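Local coordinates for protein short-chain type dehydrogenase/reductase (Mycobacterium ulcerans, PDB 3SVT) that is a short-chain dehydrogenase/reductase that probably catalyses an NAD(P)-dependent oxidation or reduction, at residues 72-82 with 122-133. Numbering follows the deposited sequence.
Sequences ITNEDETARAV and LNVNGTMYVLKH
Glu75 reaches from the first turn of its helix to Lys132 and His133, and one carboxylate oxygen takes both bonds. Lys132 NZ forms a salt bridge to Glu75 OE2 at 2.7 Å, on the syn lone pair, while His133 NE2 donates to the anti lone pair of the same Glu75 OE2, also at 2.7 Å and nearly straight (163°). An extended chain, with CG anti to the backbone N (chi1 -179°), carries the carboxylate this far. The other oxygen, OE1, hydrogen-bonds Ser113 of the second subunit, and Lys132 NZ also hydrogen-bonds Val111 O and Ser113 OG of the second subunit.

CH-pi contacts accompany these bonds. Glu75 CB sits over one face of the Tyr129 ring, 3.7 Å from its centroid, and Ala79 CB lies over the His133 ring in the same manner.

Backbone carbonyls make a further set of contacts. Ile72 O lies 3.3 Å from Tyr129 CD2, near the ring plane, and Gly126 brings the backbones close, its CA 3.4 Å from Ile72 O in a CA-H...O contact. A water joins Thr73 O to Tyr129 OH, which also hydrogen-bonds Arg117 of the second subunit.

Apolar packing flanks the polar cluster. Ile72 CD1 meets Leu122 CD1 at 3.6 Å, and Thr78 CG2 rests on the Val130 backbone and side chain.

Helices 75-89 and 113-140 thus pack side by side, their segments crossing at -33°, in the Rossmann-type fold. With NE2 donating and a lysine beside it, Glu75 is probably ionised, and its two oxygens divide the partners, tying the helix pair to the subunit interface.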
ATOM      1  N   ILE B  72       5.043  10.189 -28.939  1.00 31.85           N
ATOM      2  CA  ILE B  72       5.833   9.457 -27.950  1.00 31.25           C
ATOM      3  C   ILE B  72       5.673   7.942 -28.039  1.00 30.93           C
ATOM      4  O   ILE B  72       6.357   7.244 -27.314  1.00 30.56           O
ATOM      5  CB  ILE B  72       5.532   9.899 -26.451  1.00 31.39           C
ATOM      6  CG1 ILE B  72       4.105   9.562 -26.061  1.00 31.71           C
ATOM      7  CG2 ILE B  72       5.809  11.387 -26.210  1.00 31.34           C
ATOM      8  CD1 ILE B  72       3.949   9.392 -24.539  1.00 33.37           C
ATOM      9  N   THR B  73       4.783   7.434 -28.902  1.00 31.52           N
ATOM     10  CA  THR B  73       4.743   5.994 -29.196  1.00 31.49           C
ATOM     11  C   THR B  73       5.841   5.567 -30.179  1.00 32.18           C
ATOM     12  O   THR B  73       6.061   4.375 -30.404  1.00 31.28           O
ATOM     13  CB  THR B  73       3.345   5.502 -29.684  1.00 32.76           C
ATOM     14  OG1 THR B  73       3.040   6.032 -30.993  1.00 32.57           O
ATOM     15  CG2 THR B  73       2.252   5.901 -28.683  1.00 31.72           C
ATOM     16  N   ASN B  74       6.554   6.542 -30.740  1.00 32.94           N
ATOM     17  CA  ASN B  74       7.721   6.269 -31.582  1.00 34.13           C
ATOM     18  C   ASN B  74       8.975   6.690 -30.818  1.00 32.87           C
ATOM     19  O   ASN B  74       9.170   7.867 -30.553  1.00 32.40           O
ATOM     20  CB  ASN B  74       7.626   7.042 -32.906  1.00 35.28           C
ATOM     21  CG  ASN B  74       6.418   6.641 -33.746  1.00 39.41           C
ATOM     22  OD1 ASN B  74       5.863   5.532 -33.607  1.00 41.67           O
ATOM     23  ND2 ASN B  74       6.007   7.544 -34.646  1.00 41.57           N
ATOM     24  N   GLU B  75       9.819   5.732 -30.458  1.00 32.53           N
ATOM     25  CA  GLU B  75      10.958   6.009 -29.584  1.00 31.80           C
ATOM     26  C   GLU B  75      11.995   6.938 -30.220  1.00 32.20           C
ATOM     27  O   GLU B  75      12.658   7.710 -29.535  1.00 30.91           O
ATOM     28  CB  GLU B  75      11.645   4.695 -29.177  1.00 31.92           C
ATOM     29  CG  GLU B  75      12.842   4.866 -28.235  1.00 31.36           C
ATOM     30  CD  GLU B  75      13.500   3.552 -27.826  1.00 30.62           C
ATOM     31  OE1 GLU B  75      13.111   2.461 -28.330  1.00 30.29           O
ATOM     32  OE2 GLU B  75      14.434   3.626 -27.005  1.00 27.85           O
ATOM     33  N   ASP B  76      12.159   6.830 -31.527  1.00 33.45           N
ATOM     34  CA  ASP B  76      13.127   7.666 -32.244  1.00 34.63           C
ATOM     35  C   ASP B  76      12.747   9.134 -32.092  1.00 32.63           C
ATOM     36  O   ASP B  76      13.613   9.987 -31.889  1.00 31.98           O
ATOM     37  CB  ASP B  76      13.211   7.280 -33.734  1.00 36.77           C
ATOM     38  CG  ASP B  76      11.848   7.297 -34.432  1.00 40.98           C
ATOM     39  OD1 ASP B  76      10.776   7.212 -33.761  1.00 44.80           O
ATOM     40  OD2 ASP B  76      11.846   7.369 -35.673  1.00 48.45           O
ATOM     41  N   GLU B  77      11.450   9.417 -32.155  1.00 31.49           N
ATOM     42  CA  GLU B  77      10.967  10.798 -32.039  1.00 31.67           C
ATOM     43  C   GLU B  77      11.193  11.356 -30.648  1.00 30.49           C
ATOM     44  O   GLU B  77      11.628  12.500 -30.506  1.00 30.12           O
ATOM     45  CB  GLU B  77       9.494  10.893 -32.401  1.00 32.00           C
ATOM     46  CG  GLU B  77       9.223  10.602 -33.850  1.00 33.67           C
ATOM     47  CD  GLU B  77       7.811  10.972 -34.254  1.00 34.36           C
ATOM     48  OE1 GLU B  77       7.256  11.958 -33.722  1.00 33.70           O
ATOM     49  OE2 GLU B  77       7.255  10.284 -35.104  1.00 34.55           O
ATOM     50  N   THR B  78      10.916  10.526 -29.637  1.00 29.73           N
ATOM     51  CA  THR B  78      11.237  10.826 -28.215  1.00 28.54           C
ATOM     52  C   THR B  78      12.735  11.066 -27.986  1.00 28.18           C
ATOM     53  O   THR B  78      13.133  12.027 -27.331  1.00 27.64           O
ATOM     54  CB  THR B  78      10.743   9.652 -27.313  1.00 28.71           C
ATOM     55  OG1 THR B  78       9.320   9.506 -27.481  1.00 29.07           O
ATOM     56  CG2 THR B  78      11.077   9.873 -25.810  1.00 27.40           C
ATOM     57  N   ALA B  79      13.566  10.200 -28.539  1.00 29.07           N
ATOM     58  CA  ALA B  79      15.014  10.331 -28.381  1.00 29.74           C
ATOM     59  C   ALA B  79      15.529  11.640 -28.994  1.00 30.48           C
ATOM     60  O   ALA B  79      16.442  12.289 -28.461  1.00 30.51           O
ATOM     61  CB  ALA B  79      15.722   9.112 -29.024  1.00 30.42           C
ATOM     62  N   ARG B  80      14.946  12.028 -30.122  1.00 31.67           N
ATOM     63  CA  ARG B  80      15.377  13.246 -30.825  1.00 33.39           C
ATOM     64  C   ARG B  80      15.038  14.495 -30.027  1.00 32.21           C
ATOM     65  O   ARG B  80      15.838  15.415 -29.931  1.00 32.00           O
ATOM     66  CB  ARG B  80      14.705  13.365 -32.176  1.00 34.99           C
ATOM     67  CG  ARG B  80      15.335  12.539 -33.255  1.00 39.41           C
ATOM     68  CD  ARG B  80      14.908  13.075 -34.594  1.00 45.38           C
ATOM     69  NE  ARG B  80      14.648  12.031 -35.579  1.00 51.07           N
ATOM     70  CZ  ARG B  80      15.566  11.195 -36.077  1.00 55.38           C
ATOM     71  NH1 ARG B  80      16.836  11.226 -35.662  1.00 56.00           N
ATOM     72  NH2 ARG B  80      15.201  10.300 -36.990  1.00 58.29           N
ATOM     73  N   ALA B  81      13.839  14.493 -29.464  1.00 31.04           N
ATOM     74  CA  ALA B  81      13.362  15.567 -28.630  1.00 30.58           C
ATOM     75  C   ALA B  81      14.213  15.714 -27.395  1.00 29.61           C
ATOM     76  O   ALA B  81      14.495  16.822 -26.962  1.00 30.06           O
ATOM     77  CB  ALA B  81      11.902  15.300 -28.248  1.00 29.84           C
ATOM     78  N   VAL B  82      14.618  14.596 -26.802  1.00 29.39           N
ATOM     79  CA  VAL B  82      15.488  14.652 -25.641  1.00 28.88           C
ATOM     80  C   VAL B  82      16.885  15.196 -26.008  1.00 30.14           C
ATOM     81  O   VAL B  82      17.455  15.938 -25.254  1.00 29.56           O
ATOM     82  CB  VAL B  82      15.604  13.287 -24.959  1.00 28.82           C
ATOM     83  CG1 VAL B  82      16.662  13.325 -23.896  1.00 27.17           C
ATOM     84  CG2 VAL B  82      14.211  12.858 -24.355  1.00 26.60           C
ATOM     85  N   LEU B 122       0.692   3.914 -25.468  1.00 27.57           N
ATOM     86  CA  LEU B 122       0.869   5.313 -25.103  1.00 28.57           C
ATOM     87  C   LEU B 122       1.414   5.510 -23.694  1.00 28.20           C
ATOM     88  O   LEU B 122       2.423   6.223 -23.487  1.00 28.54           O
ATOM     89  CB  LEU B 122      -0.455   6.047 -25.241  1.00 29.11           C
ATOM     90  CG  LEU B 122      -0.421   7.546 -24.989  1.00 31.88           C
ATOM     91  CD1 LEU B 122       0.760   8.241 -25.761  1.00 33.53           C
ATOM     92  CD2 LEU B 122      -1.785   8.120 -25.387  1.00 34.22           C
ATOM     93  N   ASN B 123       0.765   4.860 -22.730  1.00 27.51           N
ATOM     94  CA  ASN B 123       1.085   5.055 -21.329  1.00 27.77           C
ATOM     95  C   ASN B 123       2.317   4.277 -20.893  1.00 27.79           C
ATOM     96  O   ASN B 123       3.223   4.848 -20.286  1.00 28.86           O
ATOM     97  CB  ASN B 123      -0.117   4.686 -20.455  1.00 27.71           C
ATOM     98  CG  ASN B 123      -1.283   5.666 -20.585  1.00 27.49           C
ATOM     99  OD1 ASN B 123      -1.222   6.673 -21.297  1.00 30.99           O
ATOM    100  ND2 ASN B 123      -2.367   5.360 -19.896  1.00 32.38           N
ATOM    101  N   VAL B 124       2.359   2.983 -21.206  1.00 27.49           N
ATOM    102  CA  VAL B 124       3.438   2.120 -20.740  1.00 26.79           C
ATOM    103  C   VAL B 124       4.717   2.295 -21.575  1.00 26.14           C
ATOM    104  O   VAL B 124       5.777   2.596 -21.050  1.00 25.92           O
ATOM    105  CB  VAL B 124       3.004   0.629 -20.711  1.00 26.92           C
ATOM    106  CG1 VAL B 124       4.087  -0.225 -20.059  1.00 26.24           C
ATOM    107  CG2 VAL B 124       1.676   0.470 -19.952  1.00 27.48           C
ATOM    108  N   ASN B 125       4.606   2.126 -22.883  1.00 25.24           N
ATOM    109  CA  ASN B 125       5.795   2.194 -23.725  1.00 24.83           C
ATOM    110  C   ASN B 125       6.247   3.648 -23.859  1.00 24.48           C
ATOM    111  O   ASN B 125       7.418   3.941 -23.684  1.00 24.40           O
ATOM    112  CB  ASN B 125       5.553   1.529 -25.081  1.00 24.88           C
ATOM    113  CG  ASN B 125       5.110   0.089 -24.942  1.00 24.13           C
ATOM    114  OD1 ASN B 125       5.441  -0.580 -23.966  1.00 25.06           O
ATOM    115  ND2 ASN B 125       4.309  -0.387 -25.892  1.00 24.38           N
ATOM    116  N   GLY B 126       5.296   4.546 -24.129  1.00 24.24           N
ATOM    117  CA  GLY B 126       5.558   5.988 -24.219  1.00 24.31           C
ATOM    118  C   GLY B 126       6.338   6.537 -23.041  1.00 24.14           C
ATOM    119  O   GLY B 126       7.354   7.190 -23.227  1.00 23.45           O
ATOM    120  N   THR B 127       5.874   6.244 -21.831  1.00 24.32           N
ATOM    121  CA  THR B 127       6.582   6.619 -20.611  1.00 23.98           C
ATOM    122  C   THR B 127       7.986   6.046 -20.540  1.00 24.17           C
ATOM    123  O   THR B 127       8.940   6.750 -20.193  1.00 23.39           O
ATOM    124  CB  THR B 127       5.823   6.194 -19.359  1.00 24.57           C
ATOM    125  OG1 THR B 127       4.487   6.719 -19.382  1.00 23.25           O
ATOM    126  CG2 THR B 127       6.541   6.689 -18.129  1.00 24.88           C
ATOM    127  N   MET B 128       8.134   4.769 -20.887  1.00 24.18           N
ATOM    128  CA  MET B 128       9.428   4.133 -20.838  1.00 23.97           C
ATOM    129  C   MET B 128      10.418   4.836 -21.759  1.00 24.66           C
ATOM    130  O   MET B 128      11.551   5.126 -21.363  1.00 23.56           O
ATOM    131  CB  MET B 128       9.311   2.671 -21.212  1.00 24.11           C
ATOM    132  CG  MET B 128      10.573   1.937 -21.071  1.00 25.60           C
ATOM    133  SD  MET B 128      11.794   2.043 -22.432  1.00 26.67           S
ATOM    134  CE  MET B 128      11.215   0.760 -23.528  1.00 24.89           C
ATOM    135  N   TYR B 129       9.981   5.150 -22.980  1.00 24.49           N
ATOM    136  CA  TYR B 129      10.890   5.845 -23.907  1.00 24.86           C
ATOM    137  C   TYR B 129      11.337   7.199 -23.344  1.00 25.37           C
ATOM    138  O   TYR B 129      12.533   7.537 -23.384  1.00 24.89           O
ATOM    139  CB  TYR B 129      10.304   6.023 -25.301  1.00 24.58           C
ATOM    140  CG  TYR B 129       9.734   4.787 -25.941  1.00 23.75           C
ATOM    141  CD1 TYR B 129      10.282   3.539 -25.728  1.00 23.34           C
ATOM    142  CD2 TYR B 129       8.642   4.878 -26.778  1.00 25.54           C
ATOM    143  CE1 TYR B 129       9.745   2.424 -26.330  1.00 23.52           C
ATOM    144  CE2 TYR B 129       8.107   3.778 -27.365  1.00 25.30           C
ATOM    145  CZ  TYR B 129       8.654   2.550 -27.135  1.00 24.35           C
ATOM    146  OH  TYR B 129       8.101   1.440 -27.741  1.00 23.12           O
ATOM    147  N   VAL B 130      10.383   7.968 -22.826  1.00 25.24           N
ATOM    148  CA  VAL B 130      10.703   9.265 -22.258  1.00 25.47           C
ATOM    149  C   VAL B 130      11.696   9.145 -21.108  1.00 25.12           C
ATOM    150  O   VAL B 130      12.679   9.882 -21.056  1.00 24.20           O
ATOM    151  CB  VAL B 130       9.434  10.028 -21.816  1.00 25.63           C
ATOM    152  CG1 VAL B 130       9.801  11.280 -21.032  1.00 26.72           C
ATOM    153  CG2 VAL B 130       8.609  10.436 -23.065  1.00 25.35           C
ATOM    154  N   LEU B 131      11.456   8.193 -20.211  1.00 25.02           N
ATOM    155  CA  LEU B 131      12.317   8.011 -19.045  1.00 25.22           C
ATOM    156  C   LEU B 131      13.719   7.484 -19.428  1.00 25.92           C
ATOM    157  O   LEU B 131      14.723   7.991 -18.936  1.00 26.08           O
ATOM    158  CB  LEU B 131      11.645   7.078 -18.056  1.00 24.97           C
ATOM    159  CG  LEU B 131      12.359   6.744 -16.724  1.00 27.48           C
ATOM    160  CD1 LEU B 131      12.308   7.849 -15.664  1.00 28.10           C
ATOM    161  CD2 LEU B 131      11.766   5.506 -16.164  1.00 29.22           C
ATOM    162  N   LYS B 132      13.763   6.466 -20.296  1.00 25.16           N
ATOM    163  CA  LYS B 132      15.006   5.875 -20.771  1.00 25.14           C
ATOM    164  C   LYS B 132      15.950   6.957 -21.249  1.00 25.92           C
ATOM    165  O   LYS B 132      17.077   7.061 -20.781  1.00 25.46           O
ATOM    166  CB  LYS B 132      14.697   4.906 -21.915  1.00 25.14           C
ATOM    167  CG  LYS B 132      15.887   4.138 -22.539  1.00 26.07           C
ATOM    168  CD  LYS B 132      15.379   3.160 -23.570  1.00 26.15           C
ATOM    169  CE  LYS B 132      16.466   2.571 -24.456  1.00 27.78           C
ATOM    170  NZ  LYS B 132      15.849   1.757 -25.574  1.00 26.30           N
ATOM    171  N   HIS B 133      15.476   7.776 -22.183  1.00 26.71           N
ATOM    172  CA  HIS B 133      16.351   8.725 -22.845  1.00 27.29           C
ATOM    173  C   HIS B 133      16.609   9.977 -22.022  1.00 28.06           C
ATOM    174  O   HIS B 133      17.741  10.505 -22.010  1.00 28.20           O
ATOM    175  CB  HIS B 133      15.824   9.031 -24.256  1.00 27.95           C
ATOM    176  CG  HIS B 133      15.902   7.850 -25.171  1.00 27.78           C
ATOM    177  ND1 HIS B 133      17.064   7.498 -25.820  1.00 30.28           N
ATOM    178  CD2 HIS B 133      14.985   6.904 -25.499  1.00 29.53           C
ATOM    179  CE1 HIS B 133      16.857   6.403 -26.528  1.00 30.56           C
ATOM    180  NE2 HIS B 133      15.602   6.018 -26.349  1.00 30.63           N
TER
HETATM  181  O   HOH W   1       5.823   1.907 -29.091  1.00 12.08           O